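Local coordinates for uncharacterized HDOD domain protein (Geobacter sulfurreducens, PDB 3HC1) that is of unknown function but binds two iron ions and is probably a metal-dependent phosphohydrolase of the HD superfamily, at residues Pro43-Asp48 with Leu93-Ile98; Glu135-Leu140 with Arg272-Ser277; Val154-Ile159 with Gly247-Lys252; Gln169-Val174 with Ile179-Ala184; Ile230-Ala235 with Trp267-Arg272. One frame throughout, in Å; residues are numbered along the deposited sequence.

Overall arrangement
The five contacts fall into two close pairs and one outlier in an all-helical chain. Interaction 3 reaches the di-iron site through Glu249, which bridges both metals. Interaction 4 lies beside it, with centres about 9 Å apart. The two are joined by a probable hydrogen bond from Phe181 N to Glu249 O (2.9 Å). Interactions 2 and 5 form the other pair, also about 9 Å between centres. They share Arg272 and helix 266-273, and Met233 of interaction 5 touches Thr137, Phe139 and Leu274 of interaction 2. Interactions 3 and 5 do not touch; their centres are about 21 Å apart. Interaction 1 lies apart, its centre about 39 Å from that of interaction 4.

Interaction 1: residues Pro43-Asp48 with Leu93-Ile98; sequences PDVAID and LLREAI
Ile47 and Leu94 mark the closest approach of the two backbones, with 8.3 Å between their CA atoms. Residues 93-98 are a piece of the long helix 82-108. Residues 43-48 are mostly loop and turn into helix 47-54 after Ala46, its N-cap. At this spacing the contact is made by side chains, and no hydrogen bond crosses between the segments.

Two separate touches result. In the first, Ile47 CG1 meets Leu94 CD2 at 3.9 Å. The two side chains cross at about a right angle. Ile47 has CG1 anti to its backbone N (chi1 -163°), which carries this branch in toward the helix although its CB does not point straight there.

In the second, the methyl CG2 of Val45 sits 3.2 Å from Arg95 NH2. It lies at the edge of the guanidinium, near its plane, as a van der Waals touch and not a hydrogen bond. Arg95 reaches this far because its chain is extended from CG to NE. The polar partner of NH2 is Asp42 O, just before the loop segment, to which it is hydrogen-bonded.

The contact is plain packing away from the iron site. It lays the loop and the start of helix 47-54 on helix 82-108. Arg95 also touches Ile36 of helix 31-39, and Leu94 packs on Val64 of helix 58-69 and on Val86 within its own helix.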
# COMPACT_ATOMS: atom_id res chain seq x y z
N PRO A 43 -7.64 8.24 19.08
CA PRO A 43 -6.48 9.07 19.46
C PRO A 43 -5.90 8.81 20.89
O PRO A 43 -4.74 9.15 21.15
CB PRO A 43 -7.02 10.51 19.37
CG PRO A 43 -8.54 10.40 19.09
CD PRO A 43 -8.91 8.97 19.26
N ASP A 44 -6.69 8.20 21.77
CA ASP A 44 -6.34 8.10 23.20
C ASP A 44 -5.92 6.71 23.64
O ASP A 44 -6.25 6.30 24.75
CB ASP A 44 -7.50 8.60 24.07
CG ASP A 44 -8.03 9.94 23.60
OD1 ASP A 44 -7.22 10.87 23.37
OD2 ASP A 44 -9.27 10.06 23.44
N VAL A 45 -5.18 6.00 22.80
CA VAL A 45 -4.58 4.73 23.21
C VAL A 45 -3.22 5.02 23.89
O VAL A 45 -2.49 5.94 23.49
CB VAL A 45 -4.43 3.76 22.02
CG1 VAL A 45 -3.83 2.45 22.47
CG2 VAL A 45 -5.80 3.56 21.35
N ALA A 46 -2.90 4.25 24.93
CA ALA A 46 -1.66 4.42 25.68
C ALA A 46 -0.49 3.87 24.87
O ALA A 46 -0.50 2.71 24.46
CB ALA A 46 -1.76 3.70 27.03
N ILE A 47 0.52 4.71 24.66
CA ILE A 47 1.65 4.36 23.81
C ILE A 47 2.37 3.12 24.35
O ILE A 47 2.75 2.21 23.59
CB ILE A 47 2.61 5.59 23.55
CG1 ILE A 47 3.55 5.33 22.36
CG2 ILE A 47 3.38 5.99 24.81
CD1 ILE A 47 4.24 6.59 21.87
N ASP A 48 2.51 3.05 25.68
CA ASP A 48 3.19 1.94 26.33
C ASP A 48 2.47 0.63 26.15
O ASP A 48 3.11 -0.41 26.17
CB ASP A 48 3.40 2.24 27.81
CG ASP A 48 4.35 3.39 28.02
OD1 ASP A 48 5.41 3.41 27.35
OD2 ASP A 48 4.02 4.28 28.82
N LEU A 93 3.25 7.42 14.45
CA LEU A 93 4.42 6.89 13.75
C LEU A 93 4.86 5.53 14.33
O LEU A 93 5.37 4.67 13.60
CB LEU A 93 5.56 7.89 13.70
CG LEU A 93 5.33 9.13 12.82
CD1 LEU A 93 6.38 10.23 13.07
CD2 LEU A 93 5.29 8.76 11.35
N LEU A 94 4.66 5.30 15.64
CA LEU A 94 4.97 3.98 16.18
C LEU A 94 4.03 2.87 15.61
O LEU A 94 4.52 1.81 15.23
CB LEU A 94 4.97 3.95 17.70
CG LEU A 94 5.42 2.65 18.39
CD1 LEU A 94 6.85 2.33 18.06
CD2 LEU A 94 5.21 2.76 19.90
N ARG A 95 2.72 3.10 15.60
CA ARG A 95 1.74 2.19 14.96
C ARG A 95 2.15 1.94 13.51
O ARG A 95 2.13 0.81 13.03
CB ARG A 95 0.32 2.79 14.96
CG ARG A 95 -0.49 2.76 16.31
CD ARG A 95 -1.61 3.84 16.25
NE ARG A 95 -2.68 3.62 17.20
CZ ARG A 95 -3.60 4.52 17.57
NH1 ARG A 95 -3.62 5.76 17.06
NH2 ARG A 95 -4.51 4.19 18.48
N GLU A 96 2.53 3.00 12.81
CA GLU A 96 2.96 2.91 11.43
C GLU A 96 4.19 2.07 11.26
O GLU A 96 4.26 1.25 10.37
CB GLU A 96 3.28 4.30 10.88
CG GLU A 96 3.50 4.32 9.40
CD GLU A 96 3.66 5.72 8.85
OE1 GLU A 96 2.68 6.50 8.92
OE2 GLU A 96 4.76 6.02 8.33
N ALA A 97 5.19 2.30 12.10
CA ALA A 97 6.45 1.55 12.02
C ALA A 97 6.23 0.06 12.35
O ALA A 97 6.79 -0.83 11.69
CB ALA A 97 7.51 2.17 12.94
N ILE A 98 5.45 -0.20 13.40
CA ILE A 98 5.14 -1.60 13.80
C ILE A 98 4.37 -2.34 12.67
O ILE A 98 4.71 -3.48 12.29
CB ILE A 98 4.35 -1.65 15.15
CG1 ILE A 98 5.24 -1.17 16.31
CG2 ILE A 98 3.90 -3.07 15.43
CD1 ILE A 98 4.55 -1.12 17.66

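Interaction 2: residues Glu135-Leu140 with Arg272-Ser277; sequences ERTGFL and RSLGGS
Leu274 gives the most surface to this contact, and both of its methyls are used. CD2 meets Phe139 CD1 at 3.9 Å, lying at the edge of the ring and near its plane. CD1 touches the same ring carbon and also approaches Thr137 O at 3.9 Å. Leucine and phenylalanine side chains cross at about a right angle. The ring is placed by Phe139 having CG anti to its backbone N (chi1 -174°).

Thr137 follows in buried surface and contributes mainly its carbonyl. Thr137 O comes within 3.1 Å of Ser277 CB, a close contact that is not a hydrogen bond. The Thr137 hydroxyl is engaged elsewhere, with Ile133 O of helix 116-136. Just beyond it, Gly138 closes helix 116-136 in a Schellman motif, with positive phi.

Across the contact, Leu274 to Ser277 form a type I beta turn. Leu274 O takes two bonds from Ser277: one from N at 3.0 Å, one from OG at 3.2 Å. The second lies in the carbonyl plane, on a lone pair. An alanine in place of Ser277 is likely to leave Leu274 O with only the backbone bond from this residue, and the turn less firmly held.

The contact thus joins the ends of helices 116-136 and 266-273. Phe139 also packs on Ala229 and Ile230 of helix 229-243 and on Val145 of helix 142-150, while Thr137 touches Ile284 of helix 281-302.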
# COMPACT_ATOMS: atom_id res chain seq x y z
N GLU A 135 -1.01 14.20 4.02
CA GLU A 135 -0.44 15.33 4.75
C GLU A 135 -0.61 16.65 4.01
O GLU A 135 -1.09 17.63 4.60
CB GLU A 135 1.03 15.03 5.11
CG GLU A 135 1.14 13.84 6.09
CD GLU A 135 2.56 13.31 6.29
OE1 GLU A 135 3.43 13.51 5.43
OE2 GLU A 135 2.78 12.69 7.35
N ARG A 136 -0.28 16.69 2.72
CA ARG A 136 -0.37 17.95 1.96
C ARG A 136 -1.78 18.44 1.70
O ARG A 136 -1.98 19.63 1.42
CB ARG A 136 0.36 17.85 0.60
CG ARG A 136 1.83 17.58 0.69
CD ARG A 136 2.63 18.67 1.37
NE ARG A 136 4.00 18.21 1.48
CZ ARG A 136 4.50 17.46 2.46
NH1 ARG A 136 3.76 17.11 3.51
NH2 ARG A 136 5.76 17.06 2.39
N THR A 137 -2.76 17.56 1.81
CA THR A 137 -4.14 17.94 1.52
C THR A 137 -4.92 18.10 2.83
O THR A 137 -6.12 18.33 2.80
CB THR A 137 -4.79 16.91 0.58
OG1 THR A 137 -4.81 15.61 1.21
CG2 THR A 137 -4.07 16.86 -0.79
N GLY A 138 -4.24 17.94 3.96
CA GLY A 138 -4.83 18.13 5.29
C GLY A 138 -5.72 17.00 5.78
O GLY A 138 -6.58 17.21 6.66
N PHE A 139 -5.53 15.79 5.24
CA PHE A 139 -6.35 14.66 5.65
C PHE A 139 -5.98 14.32 7.10
O PHE A 139 -4.81 14.22 7.46
CB PHE A 139 -6.15 13.46 4.70
CG PHE A 139 -7.05 12.33 4.97
CD1 PHE A 139 -8.36 12.35 4.53
CD2 PHE A 139 -6.64 11.25 5.72
CE1 PHE A 139 -9.22 11.29 4.80
CE2 PHE A 139 -7.50 10.19 6.01
CZ PHE A 139 -8.79 10.22 5.54
N LEU A 140 -6.98 14.22 7.97
CA LEU A 140 -6.76 14.14 9.43
C LEU A 140 -6.05 12.89 10.03
O LEU A 140 -5.37 12.97 11.08
CB LEU A 140 -8.10 14.40 10.17
CG LEU A 140 -8.49 15.89 10.23
CD1 LEU A 140 -9.73 16.16 11.16
CD2 LEU A 140 -7.31 16.76 10.69
N ARG A 272 -13.85 16.96 -3.27
CA ARG A 272 -15.24 16.68 -2.94
C ARG A 272 -15.33 16.00 -1.54
O ARG A 272 -16.32 16.20 -0.84
CB ARG A 272 -15.92 15.83 -4.03
CG ARG A 272 -15.89 14.34 -3.75
CD ARG A 272 -16.35 13.48 -4.92
NE ARG A 272 -16.24 12.03 -4.59
CZ ARG A 272 -16.23 11.05 -5.50
NH1 ARG A 272 -16.27 11.33 -6.80
NH2 ARG A 272 -16.16 9.75 -5.12
N SER A 273 -14.31 15.22 -1.15
CA SER A 273 -14.31 14.51 0.14
C SER A 273 -13.93 15.42 1.33
O SER A 273 -14.37 15.21 2.46
CB SER A 273 -13.35 13.29 0.11
OG SER A 273 -13.58 12.41 -1.00
N LEU A 274 -13.08 16.41 1.07
CA LEU A 274 -12.53 17.30 2.08
C LEU A 274 -12.93 18.72 1.68
O LEU A 274 -12.13 19.45 1.09
CB LEU A 274 -11.00 17.15 2.13
CG LEU A 274 -10.46 15.72 2.37
CD1 LEU A 274 -8.90 15.65 2.30
CD2 LEU A 274 -10.99 15.15 3.70
N GLY A 275 -14.16 19.10 2.01
CA GLY A 275 -14.74 20.39 1.60
C GLY A 275 -13.90 21.63 1.91
O GLY A 275 -13.88 22.60 1.12
N GLY A 276 -13.19 21.61 3.05
CA GLY A 276 -12.34 22.73 3.47
C GLY A 276 -10.88 22.70 2.99
O GLY A 276 -10.18 23.70 3.14
N SER A 277 -10.43 21.59 2.41
CA SER A 277 -9.00 21.46 2.04
C SER A 277 -8.60 22.31 0.83
O SER A 277 -9.22 22.28 -0.25
CB SER A 277 -8.59 20.00 1.83
OG SER A 277 -9.02 19.51 0.58

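Interaction 3: residues Val154-Ile159 with Gly247-Lys252; sequences VGEVFI and GFEGHK. With FE (Fe (III) ion), chain C; FE (Fe (III) ion), chain B.
Glu249 and Glu156 meet beside the two irons, and the Glu249 side chain can be followed outward from the loop 247-252. From CB, the chain puts CG beside the backbone N (chi1 -67°) and then runs extended. CG lies over one face of the neighbouring Phe248 ring, 3.4 Å above its plane and toward the rim. The same CG is 4.2 Å from Glu156 OE2 across the contact.

CD leads to a carboxylate that splits between two metals. OE1 binds the iron of chain C at 2.2 Å. OE2 binds the iron of chain B, also at 2.2 Å. Water 1 bridges the same pair, 2.0 Å from the first iron and 1.9 Å from the second. Both Glu249 oxygens are therefore fixed, and the carboxylate cannot turn without breaking a metal bond.

Glu156, on helix 154-162, bends at chi2 (-75°). Its OE2 comes to 3.8 Å from Phe248 CE2, and its carboxylate plane is 32° from the ring plane. No hydrogen bond links the two segments. Phe248 also meets the rings of His122 and Phe181 edge to face.

The iron of chain C has the H...HD...D ligands of HD-domain proteins: His122, His152, Asp153 and Asp238. The iron of chain B is held by Asp153 with three further histidines, His193, His217 and His218. Glu249, Asp153 and a water bridge this di-iron centre.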
# COMPACT_ATOMS: atom_id res chain seq x y z
N VAL A 154 -2.05 -6.28 -2.16
CA VAL A 154 -1.93 -7.55 -1.43
C VAL A 154 -2.46 -8.73 -2.28
O VAL A 154 -1.99 -9.85 -2.16
CB VAL A 154 -2.63 -7.46 -0.04
CG1 VAL A 154 -4.17 -7.38 -0.19
CG2 VAL A 154 -2.25 -8.58 0.80
N GLY A 155 -3.38 -8.47 -3.20
CA GLY A 155 -3.82 -9.49 -4.15
C GLY A 155 -2.77 -10.03 -5.11
O GLY A 155 -2.86 -11.20 -5.49
N GLU A 156 -1.84 -9.17 -5.54
CA GLU A 156 -0.71 -9.59 -6.41
C GLU A 156 0.26 -10.42 -5.60
O GLU A 156 0.86 -11.34 -6.13
CB GLU A 156 0.09 -8.41 -7.00
CG GLU A 156 -0.61 -7.52 -7.93
CD GLU A 156 -0.82 -8.13 -9.31
OE1 GLU A 156 -1.36 -9.24 -9.38
OE2 GLU A 156 -0.45 -7.49 -10.31
N VAL A 157 0.39 -10.10 -4.31
CA VAL A 157 1.19 -10.90 -3.43
C VAL A 157 0.60 -12.28 -3.36
O VAL A 157 1.30 -13.27 -3.49
CB VAL A 157 1.32 -10.29 -2.00
CG1 VAL A 157 2.02 -11.29 -1.08
CG2 VAL A 157 2.13 -9.02 -2.09
N PHE A 158 -0.71 -12.35 -3.20
CA PHE A 158 -1.37 -13.64 -3.17
C PHE A 158 -1.20 -14.44 -4.44
O PHE A 158 -0.88 -15.61 -4.38
CB PHE A 158 -2.87 -13.47 -2.92
CG PHE A 158 -3.62 -14.75 -2.99
CD1 PHE A 158 -3.64 -15.59 -1.90
CD2 PHE A 158 -4.24 -15.15 -4.16
CE1 PHE A 158 -4.31 -16.79 -1.97
CE2 PHE A 158 -4.90 -16.35 -4.22
CZ PHE A 158 -4.93 -17.16 -3.12
N ILE A 159 -1.47 -13.83 -5.60
CA ILE A 159 -1.41 -14.56 -6.84
C ILE A 159 0.05 -15.02 -7.09
O ILE A 159 0.27 -16.15 -7.56
CB ILE A 159 -1.91 -13.73 -8.02
CG1 ILE A 159 -3.39 -13.34 -7.81
CG2 ILE A 159 -1.74 -14.44 -9.36
CD1 ILE A 159 -3.86 -12.39 -8.86
N GLY A 247 7.46 0.74 -9.65
CA GLY A 247 6.37 -0.20 -9.91
C GLY A 247 6.66 -1.27 -10.92
O GLY A 247 7.81 -1.46 -11.41
N PHE A 248 5.62 -2.03 -11.23
CA PHE A 248 5.80 -3.19 -12.13
C PHE A 248 4.57 -3.50 -12.93
O PHE A 248 4.62 -4.38 -13.76
CB PHE A 248 6.17 -4.45 -11.29
CG PHE A 248 5.07 -4.90 -10.34
CD1 PHE A 248 4.92 -4.28 -9.13
CD2 PHE A 248 4.15 -5.90 -10.71
CE1 PHE A 248 3.85 -4.64 -8.24
CE2 PHE A 248 3.11 -6.26 -9.86
CZ PHE A 248 2.96 -5.64 -8.62
N GLU A 249 3.42 -2.89 -12.61
CA GLU A 249 2.17 -3.37 -13.15
C GLU A 249 1.93 -2.88 -14.56
O GLU A 249 1.03 -3.36 -15.21
CB GLU A 249 1.00 -2.96 -12.23
CG GLU A 249 1.05 -3.66 -10.87
CD GLU A 249 0.25 -2.91 -9.87
OE1 GLU A 249 0.72 -1.86 -9.43
OE2 GLU A 249 -0.87 -3.34 -9.56
N GLY A 250 2.71 -1.92 -15.04
CA GLY A 250 2.62 -1.45 -16.43
C GLY A 250 1.60 -0.35 -16.62
O GLY A 250 0.81 -0.04 -15.72
N HIS A 251 1.63 0.28 -17.79
CA HIS A 251 0.79 1.48 -18.03
C HIS A 251 0.76 1.72 -19.49
O HIS A 251 1.74 1.53 -20.17
CB HIS A 251 1.39 2.71 -17.33
CG HIS A 251 0.45 3.86 -17.17
ND1 HIS A 251 0.06 4.66 -18.23
CD2 HIS A 251 -0.13 4.40 -16.06
CE1 HIS A 251 -0.78 5.59 -17.79
NE2 HIS A 251 -0.92 5.45 -16.49
N LYS A 252 -0.39 2.16 -19.98
CA LYS A 252 -0.49 2.57 -21.37
C LYS A 252 0.37 3.78 -21.63
O LYS A 252 0.68 4.54 -20.71
CB LYS A 252 -1.95 2.83 -21.78
CG LYS A 252 -2.61 4.08 -21.21
CD LYS A 252 -4.13 4.02 -21.35
CE LYS A 252 -4.80 5.38 -21.14
NZ LYS A 252 -4.16 6.16 -20.03
FE FE C . 0.06 -1.04 -7.45
FE FE B . -2.64 -2.76 -8.31
O HOH W 1 -1.83 -1.07 -8.08

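Interaction 4: residues Gln169-Val174 with Ile179-Ala184; sequences QVVTLV and ITFGQA
The junction of two consecutive helices, 164-177 and 181-189, the second started by a capping box, is where Val170 and Val174 pack on Phe181 and Ala184. In the box, Gln183 N donates to Thr180 OG1 (N-H...acceptor angle 158°). In return Thr180 N donates to Gln183 OE1 at 2.8 Å in a straight bond, in the carbonyl plane and on a lone pair. Thr180, the N-cap, is thus gripped at both its backbone N and its hydroxyl.

Inside the junction the contact is mostly apolar. Val174 CG2 lies over one face of the Phe181 ring in a CH-pi contact, 4.0 Å from the centroid. Its other methyl, CG1, reaches Phe181 CE1 at 3.6 Å and the backbone oxygen Ile179 O at 3.4 Å. Farther round the ring, Val170 CG1 approaches CD2 obliquely and Val171 CG2 reaches CE2. Ala184 CB sits among Val170 CG1, Val174 CG2 and Leu173 CD2. The CA atoms of Val170 and Ala184 are 5.4 Å apart there.

An alanine at Phe181 is likely to open a gap against Val170, Val171 and Val174 and to take away one edge-to-face partner of Phe248, next to the metal ligand Glu249. The Phe181 side chain is about 7 Å from an iron, and its backbone is hydrogen-bonded to Glu249, so the junction borders the site.

At the outer end, Ile179 turns CG1 between its backbone N and carbonyl carbon (chi1 67°), and CD1 touches Leu173 CG at 4.0 Å.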
# COMPACT_ATOMS: atom_id res chain seq x y z
N GLN A 169 2.03 -16.98 -16.33
CA GLN A 169 1.39 -16.67 -17.60
C GLN A 169 0.94 -15.20 -17.71
O GLN A 169 0.91 -14.63 -18.82
CB GLN A 169 0.16 -17.59 -17.82
N VAL A 170 0.51 -14.63 -16.59
CA VAL A 170 0.18 -13.21 -16.57
C VAL A 170 1.47 -12.45 -16.94
O VAL A 170 1.43 -11.56 -17.78
CB VAL A 170 -0.39 -12.73 -15.19
CG1 VAL A 170 -0.44 -11.22 -15.14
CG2 VAL A 170 -1.79 -13.38 -14.91
N VAL A 171 2.59 -12.81 -16.32
CA VAL A 171 3.86 -12.11 -16.53
C VAL A 171 4.32 -12.12 -17.97
O VAL A 171 4.81 -11.11 -18.47
CB VAL A 171 5.01 -12.68 -15.72
CG1 VAL A 171 6.37 -12.22 -16.35
CG2 VAL A 171 4.91 -12.28 -14.28
N THR A 172 4.16 -13.28 -18.62
CA THR A 172 4.68 -13.48 -19.97
C THR A 172 3.72 -12.84 -20.97
O THR A 172 4.16 -12.25 -21.94
CB THR A 172 5.03 -15.00 -20.27
OG1 THR A 172 3.82 -15.75 -20.43
CG2 THR A 172 5.87 -15.64 -19.12
N LEU A 173 2.42 -12.89 -20.71
CA LEU A 173 1.45 -12.09 -21.49
C LEU A 173 1.69 -10.58 -21.39
O LEU A 173 1.54 -9.85 -22.37
CB LEU A 173 0.02 -12.40 -21.05
CG LEU A 173 -1.09 -11.60 -21.71
CD1 LEU A 173 -1.03 -11.73 -23.24
CD2 LEU A 173 -2.44 -12.03 -21.20
N VAL A 174 2.06 -10.12 -20.20
CA VAL A 174 2.40 -8.70 -20.01
C VAL A 174 3.69 -8.38 -20.81
O VAL A 174 3.70 -7.47 -21.64
CB VAL A 174 2.59 -8.34 -18.50
CG1 VAL A 174 3.26 -6.95 -18.35
CG2 VAL A 174 1.22 -8.39 -17.76
N ILE A 179 0.63 -5.14 -22.18
CA ILE A 179 -0.61 -4.69 -21.52
C ILE A 179 -0.30 -4.63 -20.03
O ILE A 179 0.80 -5.07 -19.63
CB ILE A 179 -1.82 -5.61 -21.84
CG1 ILE A 179 -1.67 -7.01 -21.24
CG2 ILE A 179 -1.97 -5.74 -23.36
CD1 ILE A 179 -2.82 -7.95 -21.59
N THR A 180 -1.23 -4.09 -19.23
CA THR A 180 -1.05 -4.00 -17.77
C THR A 180 -1.31 -5.36 -17.12
O THR A 180 -1.96 -6.25 -17.69
CB THR A 180 -1.92 -2.94 -17.06
OG1 THR A 180 -3.29 -3.32 -17.08
CG2 THR A 180 -1.74 -1.51 -17.62
N PHE A 181 -0.80 -5.52 -15.92
CA PHE A 181 -1.01 -6.76 -15.19
C PHE A 181 -2.48 -6.96 -14.97
O PHE A 181 -2.98 -8.05 -15.14
CB PHE A 181 -0.26 -6.72 -13.87
CG PHE A 181 1.12 -7.33 -13.96
CD1 PHE A 181 2.13 -6.70 -14.68
CD2 PHE A 181 1.41 -8.50 -13.28
CE1 PHE A 181 3.41 -7.25 -14.75
CE2 PHE A 181 2.68 -9.06 -13.36
CZ PHE A 181 3.68 -8.43 -14.06
N GLY A 182 -3.19 -5.89 -14.60
CA GLY A 182 -4.62 -5.97 -14.39
C GLY A 182 -5.36 -6.46 -15.64
O GLY A 182 -6.32 -7.23 -15.53
N GLN A 183 -4.94 -5.98 -16.81
CA GLN A 183 -5.50 -6.43 -18.08
C GLN A 183 -5.17 -7.91 -18.35
O GLN A 183 -6.06 -8.71 -18.62
CB GLN A 183 -4.97 -5.54 -19.22
CG GLN A 183 -5.47 -4.09 -19.19
CD GLN A 183 -4.82 -3.24 -20.27
OE1 GLN A 183 -3.60 -3.13 -20.36
NE2 GLN A 183 -5.65 -2.66 -21.13
N ALA A 184 -3.91 -8.28 -18.22
CA ALA A 184 -3.50 -9.66 -18.37
C ALA A 184 -4.29 -10.58 -17.42
O ALA A 184 -4.81 -11.62 -17.83
CB ALA A 184 -2.06 -9.80 -18.11

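Interaction 5: residues Ile230-Ala235 with Trp267-Arg272; sequences IVAMVA and WGVIRR
Val269, which meets Ala232 across the contact, also lies over the rim of one face of the Arg272 guanidinium. Its CG1 stands 3.7 Å above that plane. The guanidinium is hydrogen-bonded through NE to Lys226 O, and more weakly through NH2 to Tyr225 O. The other flat group is the Trp267 indole. It meets the Phe236 ring with planes at about 55°, and its NE1 is bonded to Leu261 O.

The two helices run nearly antiparallel. The axes of the short segments come within 8.7 Å at an angle of 157°. The nearest CA atoms are those of Ala232 and Val269, 6.3 Å apart. A small residue lies at this point: Ala232 CB touches Val269 CG1 at 3.6 Å and Ile270 CG1 at 4.0 Å.

Met233, present as selenomethionine, makes the second half of the contact. Its CG lies 3.7 Å from Ile270 CD1. Beyond CG the chain is extended, and it crosses the isoleucine at about a right angle. CE therefore arrives at Ile270 CG2, 3.8 Å away. Ile270 holds CG1 anti to its carbonyl carbon (chi1 -66°), so that CG1 and CD1 lean in toward Ala232 and Met233. The interface is buried and wholly apolar.

The pair is plain helix packing. On other sides, Met233 reaches Ile133 and Ala134 of helix 116-136 and Val145 of helix 142-150. Ile230, Val231 and Val234 of helix 229-243 pack on Thr213 of helix 208-216.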
# COMPACT_ATOMS: atom_id res chain seq x y z
N ILE A 230 -9.26 8.36 0.83
CA ILE A 230 -8.18 7.38 0.96
C ILE A 230 -7.93 6.65 -0.35
O ILE A 230 -6.80 6.54 -0.77
CB ILE A 230 -8.41 6.38 2.14
CG1 ILE A 230 -8.43 7.14 3.50
CG2 ILE A 230 -7.31 5.34 2.13
CD1 ILE A 230 -8.92 6.34 4.70
N VAL A 231 -8.99 6.15 -0.99
CA VAL A 231 -8.88 5.41 -2.21
C VAL A 231 -8.26 6.32 -3.28
O VAL A 231 -7.35 5.90 -4.00
CB VAL A 231 -10.23 4.91 -2.79
CG1 VAL A 231 -9.92 3.96 -3.98
CG2 VAL A 231 -11.10 4.22 -1.73
N ALA A 232 -8.76 7.56 -3.37
CA ALA A 232 -8.26 8.52 -4.32
C ALA A 232 -6.75 8.74 -4.13
O ALA A 232 -6.00 8.75 -5.13
CB ALA A 232 -9.06 9.82 -4.22
N MSE A 233 -6.31 8.84 -2.86
CA MSE A 233 -4.90 9.03 -2.52
C MSE A 233 -4.02 7.87 -2.95
O MSE A 233 -2.91 8.06 -3.53
CB MSE A 233 -4.73 9.36 -0.98
CG MSE A 233 -5.17 10.85 -0.76
SE MSE A 233 -5.41 11.13 1.11
CE MSE A 233 -6.59 12.65 0.80
N VAL A 234 -4.50 6.68 -2.69
CA VAL A 234 -3.73 5.45 -3.01
C VAL A 234 -3.78 5.21 -4.51
O VAL A 234 -2.75 4.80 -5.10
CB VAL A 234 -4.26 4.24 -2.21
CG1 VAL A 234 -3.70 2.83 -2.75
CG2 VAL A 234 -4.03 4.45 -0.67
N ALA A 235 -4.92 5.45 -5.16
CA ALA A 235 -4.96 5.29 -6.64
C ALA A 235 -3.98 6.22 -7.28
O ALA A 235 -3.26 5.80 -8.20
CB ALA A 235 -6.36 5.52 -7.28
N TRP A 267 -7.67 14.18 -7.72
CA TRP A 267 -7.58 15.50 -7.12
C TRP A 267 -8.98 16.05 -6.87
O TRP A 267 -9.24 16.51 -5.79
CB TRP A 267 -6.75 16.49 -7.95
CG TRP A 267 -5.38 16.08 -8.09
CD1 TRP A 267 -4.72 15.80 -9.25
CD2 TRP A 267 -4.45 15.83 -7.03
NE1 TRP A 267 -3.43 15.41 -8.98
CE2 TRP A 267 -3.24 15.43 -7.62
CE3 TRP A 267 -4.50 15.98 -5.64
CZ2 TRP A 267 -2.09 15.13 -6.87
CZ3 TRP A 267 -3.39 15.66 -4.89
CH2 TRP A 267 -2.19 15.23 -5.50
N GLY A 268 -9.89 15.95 -7.85
CA GLY A 268 -11.29 16.27 -7.65
C GLY A 268 -11.99 15.43 -6.58
O GLY A 268 -12.83 15.94 -5.82
N VAL A 269 -11.64 14.16 -6.47
CA VAL A 269 -12.29 13.27 -5.50
C VAL A 269 -11.91 13.68 -4.08
O VAL A 269 -12.78 13.76 -3.15
CB VAL A 269 -12.00 11.78 -5.84
CG1 VAL A 269 -12.46 10.84 -4.71
CG2 VAL A 269 -12.74 11.45 -7.16
N ILE A 270 -10.64 14.05 -3.92
CA ILE A 270 -10.11 14.52 -2.63
C ILE A 270 -10.82 15.83 -2.27
O ILE A 270 -11.31 15.92 -1.14
CB ILE A 270 -8.58 14.71 -2.66
CG1 ILE A 270 -7.90 13.36 -2.83
CG2 ILE A 270 -8.07 15.39 -1.36
CD1 ILE A 270 -6.43 13.40 -3.18
N ARG A 271 -10.93 16.80 -3.20
CA ARG A 271 -11.67 18.04 -2.92
C ARG A 271 -13.15 17.85 -2.58
O ARG A 271 -13.67 18.57 -1.75
CB ARG A 271 -11.64 19.03 -4.10
CG ARG A 271 -10.33 19.66 -4.32
CD ARG A 271 -10.39 20.96 -5.12
NE ARG A 271 -9.03 21.49 -5.08
CZ ARG A 271 -8.05 21.17 -5.92
NH1 ARG A 271 -8.27 20.38 -6.96
NH2 ARG A 271 -6.84 21.70 -5.73
N ARG A 272 -13.85 16.96 -3.27
CA ARG A 272 -15.24 16.68 -2.94
C ARG A 272 -15.33 16.00 -1.54
O ARG A 272 -16.32 16.20 -0.84
CB ARG A 272 -15.92 15.83 -4.03
CG ARG A 272 -15.89 14.34 -3.75
CD ARG A 272 -16.35 13.48 -4.92
NE ARG A 272 -16.24 12.03 -4.59
CZ ARG A 272 -16.23 11.05 -5.50
NH1 ARG A 272 -16.27 11.33 -6.80
NH2 ARG A 272 -16.16 9.75 -5.12